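Local coordinates for VipE (Legionella pneumophila subsp. pneumophila str. Philadelphia 1, PDB 4QN8), which is an effector protein of unknown molecular function, probably acting inside the host cell and represented here by its all-helical N-terminal part, at residues M3-T8 with A49-S54; E27-L32 with S83-L88; I77-T82 with A109-H114. One frame throughout, in Å; residues are numbered along the deposited sequence.

Contact 1 of 3, residues M3-T8 with A49-S54; sequences MPLTQT and APVSDS
Leu5 and Asp53 mark the closest approach of the two backbones, their CA atoms 5.6 Å apart. Leu5 occupies the N-cap position of helix 6-20, while 49-54 is irregular chain in the long loop between helices 26-32 and 58-69. No backbone bond joins the segments; the carboxylate of Asp53 does the joining. Its OD1 accepts the N-H of Thr6 at 2.9 Å in an almost straight bond (168°), met on the syn side and slightly out of the carboxylate plane. OD2, also met on its syn side, takes the hydroxyl OG1 of Thr6 at 2.6 Å. The torsion of Thr6 explains the second grip: OG1 lies beside its own backbone N (chi1 -60°), a setting that places hydroxyl and amide side by side, facing the two oxygens of one carboxylate. A water accepts from Gln7 N at 2.9 Å and donates to Asp53 OD1 at 2.8 Å, relaying the carboxylate to the next N-H of the helix. Leu5 supplies the apolar part. Its CD2 reaches Ser52 O at 3.3 Å and approaches Val51 CG1 at 4.3 Å, an aliphatic contact beside the polar pair, suited to the buried Leu5. OD2 of Asp64, in helix 58-69, bonds Leu5 N and Thr8 OG1, holding the same helix start from a second element. Leucine has no side-chain acceptor to offer the helix start; here Asp53 takes the N-H of Thr6 directly and that of Gln7 through the water. The paired bonds tie the exposed loop to the helix start, where the positive end of the helix dipole would probably favour the ionised carboxylate.

Contact 2 of 3, residues E27-L32 with S83-L88; sequences EELIIL and SRMIEL
Leu29 of the short helix 26-32 forms the centre of a steep helix-helix crossing, set against Arg84, Met85 and Leu88 near the C-terminal end of helix 75-88. The axes of the two short segments approach to 10.1 Å and cross at -76°, so the helices meet over a compact patch rather than along their lengths. Leu29 extends its CG anti to the backbone N (chi1 -172°), and its two methyl branches then serve different neighbours. CD2 sits over the centre of one face of the Arg84 guanidinium, 3.7 Å from CZ, and also approaches Leu88 CD1 at 3.9 Å. CD1 turns to the straight chain of selenomethionine Met85, meeting its CG at 4.1 Å, with the two side chains nearly perpendicular.

In this all-helical fold, arginine suits the border of such a crossing because its flat head can lie against a methyl group while its N-H groups bond to other partners. Arg84 bends at chi3 (73°), and its NH2 bonds to Asn26 OD1 and Ile24 O, at and just before the start of helix 26-32. The methyl of Leu29 therefore rests on a group whose rotation those bonds restrain. On the inner side, Met85 also touches Leu103 and Phe107 of helix 103-114, where a long, flexible apolar chain can bridge three helices. Toward the surface the crossing is finished by Ile30, whose CG1 comes within 4.1 Å of Leu88 CB as the two side chains cross at about a right angle.

Contact 3 of 3, residues I77-T82 with A109-H114; sequences ILHQLT and AFEMAH
Glu111 and His79 both send their CG atoms out anti to the backbone N (chi1 -164° and -175°), and these two torsions bring a carboxylate and an imidazole together between helices 103-114 and 75-88. The chain of Glu111 stays extended beyond CG, long enough to span the gap from one helix to the other. His79 ND1 donates to Glu111 OE2 at 2.6 Å in a short, fairly straight bond. The oxygen lies in the imidazole plane at the ring edge and uses its syn lone pair, while the ring and carboxylate planes stand 89° apart.

Glu111 is buried, and both its oxygens have partners: OE1 is taken by NE2 of His122, whose ring also stacks on that of His79; one carboxylate thus holds two histidines. Thr82 borders the same group, with OG1 3.7 Å from Glu111 OE1, but its proton is given within its own helix: OG1 donates to Leu78 O at 2.9 Å. This bond satisfies the donor of the buried hydroxyl, and it reaches the carbonyl from the face opposite Thr82 N, letting both donors share one oxygen.

The aliphatic half of Glu111 lies with the apolar side chains. Leu78 CD2 packs on its CG at 3.9 Å, the two side chains running alongside in opposite senses, and the same methyl touches the edge of the Phe110 ring at CD2, 4.0 Å away. Phe110 in turn meets Phe153 of helix 135-154 edge-to-face. The whole is a buried His-carboxylate hydrogen bond set into the leucine-phenylalanine packing of two roughly antiparallel helices.

How the contacts relate
Contact 3 lies deepest and contact 1 at the surface, with contact 2 partly buried between these extremes. Helix 75-88 serves both 2 and 3: its 77-82 turn faces helix 103-114, and the adjoining 83-88 turn meets helix 26-32, the two centres about 14 Å apart. Contact 1 stands off, its centre about 25 Å from that of contact 2, though helices 6-20 and 26-32 follow each other in the chain. Chemistry changes with place. At the surface a carboxylate binds a helix start with help from water; in the interior another carboxylate is matched by histidines, whereas contact 2 has no hydrogen bond between its segments and relies on apolar packing and a methyl laid on a guanidinium face.

Contact 1 of 3, residues M3-T8 with A49-S54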
loop_
_atom_site.group_PDB
_atom_site.type_symbol
_atom_site.label_atom_id
_atom_site.label_comp_id
_atom_site.label_asym_id
_atom_site.label_seq_id
_atom_site.Cartn_x
_atom_site.Cartn_y
_atom_site.Cartn_z
HETATM N N MSE A 3 -2.692 11.033 16.901
HETATM C CA MSE A 3 -3.111 9.633 16.919
HETATM C C MSE A 3 -3.639 9.186 15.558
HETATM O O MSE A 3 -4.280 9.964 14.846
HETATM C CB MSE A 3 -4.170 9.392 18.005
HETATM C CG MSE A 3 -3.621 9.435 19.430
HETATM SE SE MSE A 3 -2.440 7.936 19.848
HETATM C CE MSE A 3 -3.771 6.625 20.418
ATOM N N PRO A 4 -3.360 7.926 15.185
ATOM C CA PRO A 4 -3.867 7.385 13.916
ATOM C C PRO A 4 -5.379 7.187 13.962
ATOM O O PRO A 4 -5.982 7.304 15.030
ATOM C CB PRO A 4 -3.177 6.021 13.812
ATOM C CG PRO A 4 -2.800 5.668 15.221
ATOM C CD PRO A 4 -2.496 6.969 15.899
ATOM N N LEU A 5 -5.983 6.891 12.814
ATOM C CA LEU A 5 -7.391 6.528 12.764
ATOM C C LEU A 5 -7.652 5.298 13.622
ATOM O O LEU A 5 -6.762 4.452 13.783
ATOM C CB LEU A 5 -7.779 6.186 11.331
ATOM C CG LEU A 5 -7.628 7.335 10.335
ATOM C CD1 LEU A 5 -7.740 6.837 8.899
ATOM C CD2 LEU A 5 -8.705 8.351 10.630
ATOM N N THR A 6 -8.867 5.196 14.163
ATOM C CA THR A 6 -9.248 4.019 14.938
ATOM C C THR A 6 -9.144 2.757 14.080
ATOM O O THR A 6 -8.652 1.718 14.533
ATOM C CB THR A 6 -10.653 4.170 15.536
ATOM O OG1 THR A 6 -10.669 5.320 16.397
ATOM C CG2 THR A 6 -11.027 2.931 16.344
ATOM N N GLN A 7 -9.585 2.858 12.828
ATOM C CA GLN A 7 -9.461 1.770 11.868
ATOM C C GLN A 7 -8.013 1.259 11.801
ATOM O O GLN A 7 -7.758 0.051 11.830
ATOM C CB GLN A 7 -9.913 2.277 10.495
ATOM C CG GLN A 7 -9.747 1.292 9.378
ATOM C CD GLN A 7 -10.295 1.802 8.055
ATOM O OE1 GLN A 7 -10.246 1.093 7.057
ATOM N NE2 GLN A 7 -10.835 3.028 8.048
ATOM N N THR A 8 -7.068 2.191 11.734
ATOM C CA THR A 8 -5.652 1.849 11.684
ATOM C C THR A 8 -5.230 1.114 12.943
ATOM O O THR A 8 -4.570 0.076 12.876
ATOM C CB THR A 8 -4.804 3.105 11.546
ATOM O OG1 THR A 8 -4.983 3.629 10.227
ATOM C CG2 THR A 8 -3.312 2.800 11.775
ATOM N N ALA A 49 -11.638 19.704 5.669
ATOM C CA ALA A 49 -11.562 19.247 7.054
ATOM C C ALA A 49 -10.444 18.219 7.182
ATOM O O ALA A 49 -10.105 17.550 6.210
ATOM C CB ALA A 49 -12.886 18.645 7.486
ATOM N N PRO A 50 -9.855 18.088 8.383
ATOM C CA PRO A 50 -8.725 17.151 8.490
ATOM C C PRO A 50 -9.145 15.681 8.352
ATOM O O PRO A 50 -10.305 15.350 8.608
ATOM C CB PRO A 50 -8.193 17.400 9.905
ATOM C CG PRO A 50 -8.740 18.740 10.305
ATOM C CD PRO A 50 -10.062 18.857 9.622
ATOM N N VAL A 51 -8.214 14.821 7.944
ATOM C CA VAL A 51 -8.425 13.376 7.996
ATOM C C VAL A 51 -8.775 12.974 9.431
ATOM O O VAL A 51 -8.015 13.255 10.358
ATOM C CB VAL A 51 -7.160 12.609 7.569
ATOM C CG1 VAL A 51 -7.407 11.105 7.596
ATOM C CG2 VAL A 51 -6.707 13.047 6.179
ATOM N N SER A 52 -9.931 12.336 9.613
ATOM C CA SER A 52 -10.366 11.854 10.924
ATOM C C SER A 52 -11.179 10.570 10.789
ATOM O O SER A 52 -11.375 10.054 9.682
ATOM C CB SER A 52 -11.177 12.921 11.669
ATOM O OG SER A 52 -12.397 13.202 11.004
ATOM N N ASP A 53 -11.639 10.047 11.916
ATOM C CA ASP A 53 -12.447 8.832 11.923
ATOM C C ASP A 53 -13.735 8.978 11.117
ATOM O O ASP A 53 -14.275 7.987 10.626
ATOM C CB ASP A 53 -12.815 8.454 13.363
ATOM C CG ASP A 53 -11.730 7.663 14.060
ATOM O OD1 ASP A 53 -10.706 7.346 13.413
ATOM O OD2 ASP A 53 -11.921 7.346 15.258
ATOM N N SER A 54 -14.237 10.207 11.005
ATOM C CA SER A 54 -15.508 10.451 10.335
ATOM C C SER A 54 -15.292 11.144 8.994
ATOM O O SER A 54 -16.257 11.546 8.339
ATOM C CB SER A 54 -16.417 11.316 11.208
ATOM O OG SER A 54 -15.894 12.623 11.320
HETATM O O HOH W 1 -11.026 5.127 11.759
#

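Contact 2 of 3, residues E27-L32 with S83-L88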
loop_
_atom_site.group_PDB
_atom_site.type_symbol
_atom_site.label_atom_id
_atom_site.label_comp_id
_atom_site.label_asym_id
_atom_site.label_seq_id
_atom_site.Cartn_x
_atom_site.Cartn_y
_atom_site.Cartn_z
ATOM N N GLU A 27 -1.696 -17.070 3.643
ATOM C CA GLU A 27 -3.157 -16.978 3.782
ATOM C C GLU A 27 -3.589 -15.710 4.487
ATOM O O GLU A 27 -4.544 -15.053 4.072
ATOM C CB GLU A 27 -3.753 -18.178 4.522
ATOM C CG GLU A 27 -3.751 -19.461 3.717
ATOM C CD GLU A 27 -2.386 -20.100 3.702
ATOM O OE1 GLU A 27 -2.129 -20.944 2.816
ATOM O OE2 GLU A 27 -1.571 -19.755 4.595
ATOM N N GLU A 28 -2.915 -15.380 5.582
ATOM C CA GLU A 28 -3.285 -14.173 6.314
ATOM C C GLU A 28 -2.895 -12.899 5.557
ATOM O O GLU A 28 -3.566 -11.873 5.678
ATOM C CB GLU A 28 -2.730 -14.199 7.743
ATOM C CG GLU A 28 -3.432 -15.226 8.629
ATOM C CD GLU A 28 -4.942 -15.003 8.700
ATOM O OE1 GLU A 28 -5.368 -13.917 9.158
ATOM O OE2 GLU A 28 -5.706 -15.908 8.287
ATOM N N LEU A 29 -1.835 -12.971 4.751
ATOM C CA LEU A 29 -1.430 -11.827 3.940
ATOM C C LEU A 29 -2.459 -11.622 2.819
ATOM O O LEU A 29 -2.836 -10.500 2.484
ATOM C CB LEU A 29 -0.030 -12.068 3.362
ATOM C CG LEU A 29 0.654 -10.903 2.644
ATOM C CD1 LEU A 29 0.629 -9.642 3.498
ATOM C CD2 LEU A 29 2.098 -11.264 2.291
ATOM N N ILE A 30 -2.942 -12.720 2.268
ATOM C CA ILE A 30 -3.965 -12.654 1.231
ATOM C C ILE A 30 -5.225 -12.007 1.810
ATOM O O ILE A 30 -5.863 -11.164 1.165
ATOM C CB ILE A 30 -4.228 -14.058 0.677
ATOM C CG1 ILE A 30 -3.141 -14.405 -0.340
ATOM C CG2 ILE A 30 -5.612 -14.161 0.043
ATOM C CD1 ILE A 30 -3.056 -15.895 -0.668
ATOM N N ILE A 31 -5.577 -12.380 3.035
ATOM C CA ILE A 31 -6.757 -11.805 3.684
ATOM C C ILE A 31 -6.556 -10.305 3.953
ATOM O O ILE A 31 -7.461 -9.491 3.745
ATOM C CB ILE A 31 -7.128 -12.580 4.976
ATOM C CG1 ILE A 31 -7.648 -13.978 4.611
ATOM C CG2 ILE A 31 -8.175 -11.834 5.777
ATOM C CD1 ILE A 31 -7.839 -14.915 5.800
ATOM N N LEU A 32 -5.365 -9.940 4.409
ATOM C CA LEU A 32 -5.036 -8.541 4.639
ATOM C C LEU A 32 -5.159 -7.735 3.342
ATOM O O LEU A 32 -5.585 -6.577 3.356
ATOM C CB LEU A 32 -3.613 -8.433 5.205
ATOM C CG LEU A 32 -3.101 -7.029 5.520
ATOM C CD1 LEU A 32 -3.983 -6.369 6.597
ATOM C CD2 LEU A 32 -1.628 -7.069 5.980
ATOM N N SER A 83 7.235 -7.264 -1.876
ATOM C CA SER A 83 7.327 -8.232 -2.971
ATOM C C SER A 83 6.265 -9.318 -2.852
ATOM O O SER A 83 5.658 -9.720 -3.856
ATOM C CB SER A 83 8.709 -8.891 -3.007
ATOM O OG SER A 83 9.700 -7.957 -3.381
ATOM N N ARG A 84 6.046 -9.793 -1.630
ATOM C CA ARG A 84 5.012 -10.785 -1.395
ATOM C C ARG A 84 3.645 -10.222 -1.718
ATOM O O ARG A 84 2.814 -10.903 -2.317
ATOM C CB ARG A 84 5.042 -11.266 0.054
ATOM C CG ARG A 84 6.236 -12.101 0.385
ATOM C CD ARG A 84 6.178 -12.482 1.839
ATOM N NE ARG A 84 5.148 -13.491 2.105
ATOM C CZ ARG A 84 4.640 -13.712 3.315
ATOM N NH1 ARG A 84 5.049 -12.978 4.345
ATOM N NH2 ARG A 84 3.718 -14.649 3.496
HETATM N N MSE A 85 3.403 -8.972 -1.332
HETATM C CA MSE A 85 2.106 -8.372 -1.585
HETATM C C MSE A 85 1.847 -8.265 -3.078
HETATM O O MSE A 85 0.721 -8.489 -3.538
HETATM C CB MSE A 85 2.002 -6.999 -0.911
HETATM C CG MSE A 85 1.985 -7.096 0.608
HETATM SE SE MSE A 85 1.893 -5.287 1.308
HETATM C CE MSE A 85 1.859 -5.681 3.209
ATOM N N ILE A 86 2.884 -7.950 -3.837
ATOM C CA ILE A 86 2.737 -7.848 -5.288
ATOM C C ILE A 86 2.434 -9.239 -5.870
ATOM O O ILE A 86 1.554 -9.379 -6.725
ATOM C CB ILE A 86 3.974 -7.170 -5.944
ATOM C CG1 ILE A 86 3.939 -5.662 -5.648
ATOM C CG2 ILE A 86 4.015 -7.418 -7.445
ATOM C CD1 ILE A 86 5.289 -4.955 -5.654
ATOM N N GLU A 87 3.128 -10.269 -5.389
ATOM C CA GLU A 87 2.882 -11.640 -5.879
ATOM C C GLU A 87 1.488 -12.149 -5.542
ATOM O O GLU A 87 0.879 -12.878 -6.336
ATOM C CB GLU A 87 3.885 -12.627 -5.278
ATOM C CG GLU A 87 5.257 -12.662 -5.897
ATOM C CD GLU A 87 6.203 -13.502 -5.065
ATOM O OE1 GLU A 87 6.122 -13.411 -3.816
ATOM O OE2 GLU A 87 7.012 -14.254 -5.645
ATOM N N LEU A 88 0.993 -11.785 -4.358
ATOM C CA LEU A 88 -0.234 -12.380 -3.811
ATOM C C LEU A 88 -1.498 -11.551 -3.974
ATOM O O LEU A 88 -2.582 -12.041 -3.669
ATOM C CB LEU A 88 -0.064 -12.679 -2.329
ATOM C CG LEU A 88 1.016 -13.707 -2.018
ATOM C CD1 LEU A 88 1.196 -13.805 -0.502
ATOM C CD2 LEU A 88 0.703 -15.084 -2.622
#

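Contact 3 of 3, residues I77-T82 with A109-H114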
loop_
_atom_site.group_PDB
_atom_site.type_symbol
_atom_site.label_atom_id
_atom_site.label_comp_id
_atom_site.label_asym_id
_atom_site.label_seq_id
_atom_site.Cartn_x
_atom_site.Cartn_y
_atom_site.Cartn_z
ATOM N N ILE A 77 13.019 -6.232 5.504
ATOM C CA ILE A 77 11.695 -6.790 5.837
ATOM C C ILE A 77 10.589 -6.098 5.036
ATOM O O ILE A 77 9.692 -6.751 4.485
ATOM C CB ILE A 77 11.371 -6.722 7.351
ATOM C CG1 ILE A 77 12.310 -7.634 8.152
ATOM C CG2 ILE A 77 9.923 -7.141 7.603
ATOM C CD1 ILE A 77 11.901 -9.095 8.149
ATOM N N LEU A 78 10.654 -4.771 4.965
ATOM C CA LEU A 78 9.735 -4.011 4.135
ATOM C C LEU A 78 9.818 -4.425 2.667
ATOM O O LEU A 78 8.783 -4.563 2.002
ATOM C CB LEU A 78 10.028 -2.518 4.293
ATOM C CG LEU A 78 9.422 -1.563 3.279
ATOM C CD1 LEU A 78 7.905 -1.477 3.442
ATOM C CD2 LEU A 78 10.087 -0.200 3.487
ATOM N N HIS A 79 11.025 -4.648 2.162
ATOM C CA HIS A 79 11.154 -5.015 0.746
ATOM C C HIS A 79 10.492 -6.365 0.486
ATOM O O HIS A 79 9.783 -6.554 -0.503
ATOM C CB HIS A 79 12.612 -5.068 0.313
ATOM C CG HIS A 79 12.777 -5.325 -1.146
ATOM N ND1 HIS A 79 12.601 -4.336 -2.091
ATOM C CD2 HIS A 79 13.055 -6.459 -1.830
ATOM C CE1 HIS A 79 12.786 -4.850 -3.298
ATOM N NE2 HIS A 79 13.056 -6.136 -3.167
ATOM N N GLN A 80 10.730 -7.295 1.402
ATOM C CA GLN A 80 10.225 -8.666 1.305
ATOM C C GLN A 80 8.699 -8.642 1.385
ATOM O O GLN A 80 8.012 -9.289 0.586
ATOM C CB GLN A 80 10.826 -9.466 2.467
ATOM C CG GLN A 80 10.677 -10.966 2.458
ATOM C CD GLN A 80 11.416 -11.590 3.647
ATOM O OE1 GLN A 80 11.136 -11.255 4.804
ATOM N NE2 GLN A 80 12.381 -12.475 3.365
ATOM N N LEU A 81 8.156 -7.876 2.328
ATOM C CA LEU A 81 6.699 -7.773 2.448
ATOM C C LEU A 81 6.095 -7.198 1.171
ATOM O O LEU A 81 5.113 -7.721 0.651
ATOM C CB LEU A 81 6.280 -6.914 3.646
ATOM C CG LEU A 81 6.372 -7.533 5.040
ATOM C CD1 LEU A 81 6.097 -6.464 6.093
ATOM C CD2 LEU A 81 5.402 -8.697 5.187
ATOM N N THR A 82 6.694 -6.139 0.646
ATOM C CA THR A 82 6.154 -5.522 -0.564
ATOM C C THR A 82 6.169 -6.492 -1.753
ATOM O O THR A 82 5.209 -6.553 -2.544
ATOM C CB THR A 82 6.943 -4.254 -0.888
ATOM O OG1 THR A 82 6.790 -3.340 0.204
ATOM C CG2 THR A 82 6.426 -3.588 -2.172
ATOM N N ALA A 109 4.792 2.467 -2.540
ATOM C CA ALA A 109 5.027 3.912 -2.451
ATOM C C ALA A 109 5.865 4.294 -1.233
ATOM O O ALA A 109 6.685 5.209 -1.299
ATOM C CB ALA A 109 3.709 4.668 -2.438
ATOM N N PHE A 110 5.650 3.611 -0.120
ATOM C CA PHE A 110 6.384 3.925 1.097
ATOM C C PHE A 110 7.836 3.519 0.918
ATOM O O PHE A 110 8.762 4.242 1.315
ATOM C CB PHE A 110 5.762 3.178 2.270
ATOM C CG PHE A 110 6.396 3.481 3.589
ATOM C CD1 PHE A 110 5.978 4.574 4.336
ATOM C CD2 PHE A 110 7.402 2.671 4.086
ATOM C CE1 PHE A 110 6.554 4.850 5.569
ATOM C CE2 PHE A 110 7.981 2.935 5.325
ATOM C CZ PHE A 110 7.556 4.029 6.065
ATOM N N GLU A 111 8.042 2.352 0.322
ATOM C CA GLU A 111 9.402 1.918 0.056
ATOM C C GLU A 111 10.072 2.846 -0.946
ATOM O O GLU A 111 11.273 3.123 -0.823
ATOM C CB GLU A 111 9.482 0.452 -0.408
ATOM C CG GLU A 111 10.918 -0.091 -0.305
ATOM C CD GLU A 111 11.076 -1.487 -0.881
ATOM O OE1 GLU A 111 10.045 -2.156 -1.126
ATOM O OE2 GLU A 111 12.239 -1.929 -1.067
HETATM N N MSE A 112 9.332 3.340 -1.939
HETATM C CA MSE A 112 9.947 4.255 -2.893
HETATM C C MSE A 112 10.252 5.607 -2.262
HETATM O O MSE A 112 11.192 6.306 -2.684
HETATM C CB MSE A 112 9.072 4.425 -4.130
HETATM C CG MSE A 112 8.918 3.134 -4.901
HETATM SE SE MSE A 112 7.600 3.318 -6.294
HETATM C CE MSE A 112 8.638 4.353 -7.570
ATOM N N ALA A 113 9.484 5.972 -1.245
ATOM C CA ALA A 113 9.685 7.269 -0.607
ATOM C C ALA A 113 10.976 7.285 0.191
ATOM O O ALA A 113 11.669 8.307 0.262
ATOM C CB ALA A 113 8.516 7.600 0.290
ATOM N N HIS A 114 11.306 6.151 0.791
ATOM C CA HIS A 114 12.385 6.142 1.778
ATOM C C HIS A 114 13.576 5.324 1.335
ATOM O O HIS A 114 14.708 5.610 1.715
ATOM C CB HIS A 114 11.854 5.654 3.132
ATOM C CG HIS A 114 10.775 6.526 3.690
ATOM N ND1 HIS A 114 10.991 7.836 4.042
ATOM C CD2 HIS A 114 9.457 6.288 3.926
ATOM C CE1 HIS A 114 9.859 8.374 4.475
ATOM N NE2 HIS A 114 8.918 7.448 4.414
#